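AB hydrolase-1 domain-containing protein (Parabacteroides distasonis, PDB 4Q34) is uncharacterised but is probably a hydrolase of the alpha/beta hydrolase family, perhaps an esterase. Local coordinates at residues S13-G18 with G31-V36. Numbering follows the deposited sequence.
Sequences SFAVGG and GDHAYV
Phe14 and Val36 meet at the outer edge of an alpha/beta hydrolase sheet, where strand 10-16 runs antiparallel to strand 28-41, the two short segments inclined at 159°. Four backbone hydrogen bonds join them. Phe14 and Val36 form one hydrogen-bonded pair, with Phe14 N to Val36 O at 3.0 Å and the return bond from Val36 N to Phe14 O close to straight at the acceptor. Val16 and Ala34 form the next, while Ala15 and Tyr35 between them are a non-hydrogen-bonded pair.

The apolar contacts gather on the side bearing Phe14, Val16, Ala34 and Val36, beneath helix 153-167. With chi1 at 54°, CG of Phe14 stands between its backbone N and carbonyl carbon, which lays the ring beside Val36. Val36 CB sits over one ring face in a CH-pi contact, 4.0 Å from the centroid, and Val36 CG1 reaches Phe14 CZ at 3.7 Å. The other branch, Val36 CG2, turns to Val16 CG1, also 3.7 Å away, and Val16 CB meets the ring edge in its plane. Lys166 adds a cation-pi contact to the ring. Replacing Phe14 by an alanine would probably strip Val36 of its aromatic cover and leave Lys166 without its pi partner.

On the opposite side, Ala15 and Tyr35 lie near the second subunit, which also reaches Phe14 through its Gln139. Ser13 OG and Tyr35 OH both hydrogen-bond Glu63 of that subunit, so one carboxylate oxygen ties the two strands together across the dimer interface. Tyr35 CG lies anti to its backbone N (chi1 164°), carrying the phenol along the strand until its OH comes 3.6 Å from Ser13 CB. Farther along, Ala15 CB touches the His33 imidazole obliquely, 3.9 Å from CD2.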
loop_
_atom_site.group_PDB
_atom_site.type_symbol
_atom_site.label_atom_id
_atom_site.label_comp_id
_atom_site.label_asym_id
_atom_site.label_seq_id
_atom_site.Cartn_x
_atom_site.Cartn_y
_atom_site.Cartn_z
ATOM N N SER A 13 6.496 -2.562 -8.466
ATOM C CA SER A 13 5.750 -3.293 -7.453
ATOM C C SER A 13 5.218 -4.589 -8.054
ATOM O O SER A 13 5.090 -4.751 -9.273
ATOM C CB SER A 13 4.592 -2.464 -6.944
ATOM O OG SER A 13 3.655 -2.161 -7.987
ATOM N N PHE A 14 4.920 -5.518 -7.177
ATOM C CA PHE A 14 4.378 -6.824 -7.604
ATOM C C PHE A 14 3.777 -7.532 -6.435
ATOM O O PHE A 14 4.101 -7.220 -5.299
ATOM C CB PHE A 14 5.475 -7.703 -8.256
ATOM C CG PHE A 14 6.718 -7.902 -7.407
ATOM C CD1 PHE A 14 6.819 -8.976 -6.519
ATOM C CD2 PHE A 14 7.801 -7.042 -7.516
ATOM C CE1 PHE A 14 7.958 -9.210 -5.778
ATOM C CE2 PHE A 14 8.946 -7.261 -6.771
ATOM C CZ PHE A 14 9.026 -8.334 -5.875
ATOM N N ALA A 15 2.903 -8.500 -6.721
ATOM C CA ALA A 15 2.443 -9.434 -5.725
ATOM C C ALA A 15 3.382 -10.639 -5.753
ATOM O O ALA A 15 3.921 -10.985 -6.808
ATOM C CB ALA A 15 1.031 -9.910 -6.019
ATOM N N VAL A 16 3.581 -11.268 -4.597
ATOM C CA VAL A 16 4.486 -12.415 -4.520
ATOM C C VAL A 16 3.911 -13.452 -3.600
ATOM O O VAL A 16 3.320 -13.120 -2.567
ATOM C CB VAL A 16 5.925 -12.006 -4.087
ATOM C CG1 VAL A 16 5.979 -11.515 -2.635
ATOM C CG2 VAL A 16 6.952 -13.110 -4.347
ATOM N N GLY A 17 4.092 -14.726 -3.965
ATOM C CA GLY A 17 3.536 -15.807 -3.183
ATOM C C GLY A 17 2.014 -15.894 -3.281
ATOM O O GLY A 17 1.391 -15.434 -4.245
ATOM N N GLY A 18 1.429 -16.476 -2.250
ATOM C CA GLY A 18 -0.006 -16.687 -2.201
ATOM C C GLY A 18 -0.439 -18.052 -2.619
ATOM O O GLY A 18 0.390 -18.895 -2.926
ATOM N N GLY A 31 -5.432 -15.319 -3.610
ATOM C CA GLY A 31 -5.238 -14.537 -2.373
ATOM C C GLY A 31 -4.035 -14.949 -1.560
ATOM O O GLY A 31 -3.308 -15.881 -1.903
ATOM N N ASP A 32 -3.846 -14.286 -0.430
ATOM C CA ASP A 32 -2.769 -14.602 0.513
ATOM C C ASP A 32 -1.304 -14.312 0.038
ATOM O O ASP A 32 -0.348 -14.758 0.653
ATOM C CB ASP A 32 -2.913 -16.035 1.076
ATOM C CG ASP A 32 -4.023 -16.147 2.145
ATOM O OD1 ASP A 32 -4.612 -15.103 2.566
ATOM O OD2 ASP A 32 -4.305 -17.306 2.550
ATOM N N HIS A 33 -1.161 -13.537 -1.033
ATOM C CA HIS A 33 0.139 -13.039 -1.506
ATOM C C HIS A 33 0.550 -11.895 -0.608
ATOM O O HIS A 33 -0.273 -11.305 0.127
ATOM C CB HIS A 33 0.007 -12.524 -2.940
ATOM C CG HIS A 33 -1.177 -11.621 -3.112
ATOM N ND1 HIS A 33 -2.443 -12.114 -3.342
ATOM C CD2 HIS A 33 -1.320 -10.274 -2.969
ATOM C CE1 HIS A 33 -3.303 -11.108 -3.374
ATOM N NE2 HIS A 33 -2.645 -9.985 -3.156
ATOM N N ALA A 34 1.817 -11.525 -0.688
ATOM C CA ALA A 34 2.282 -10.246 -0.148
ATOM C C ALA A 34 2.300 -9.252 -1.296
ATOM O O ALA A 34 2.383 -9.663 -2.484
ATOM C CB ALA A 34 3.691 -10.389 0.427
ATOM N N TYR A 35 2.300 -7.958 -0.948
ATOM C CA TYR A 35 2.515 -6.893 -1.895
ATOM C C TYR A 35 3.889 -6.290 -1.624
ATOM O O TYR A 35 4.259 -6.113 -0.478
ATOM C CB TYR A 35 1.456 -5.807 -1.798
ATOM C CG TYR A 35 1.834 -4.504 -2.489
ATOM C CD1 TYR A 35 2.489 -3.519 -1.797
ATOM C CD2 TYR A 35 1.511 -4.263 -3.813
ATOM C CE1 TYR A 35 2.823 -2.306 -2.396
ATOM C CE2 TYR A 35 1.842 -3.059 -4.438
ATOM C CZ TYR A 35 2.493 -2.072 -3.713
ATOM O OH TYR A 35 2.845 -0.874 -4.292
ATOM N N VAL A 36 4.637 -6.017 -2.681
ATOM C CA VAL A 36 6.006 -5.522 -2.560
ATOM C C VAL A 36 6.211 -4.279 -3.427
ATOM O O VAL A 36 5.839 -4.256 -4.595
ATOM C CB VAL A 36 6.992 -6.622 -3.036
ATOM C CG1 VAL A 36 8.436 -6.132 -2.902
ATOM C CG2 VAL A 36 6.736 -7.899 -2.272
#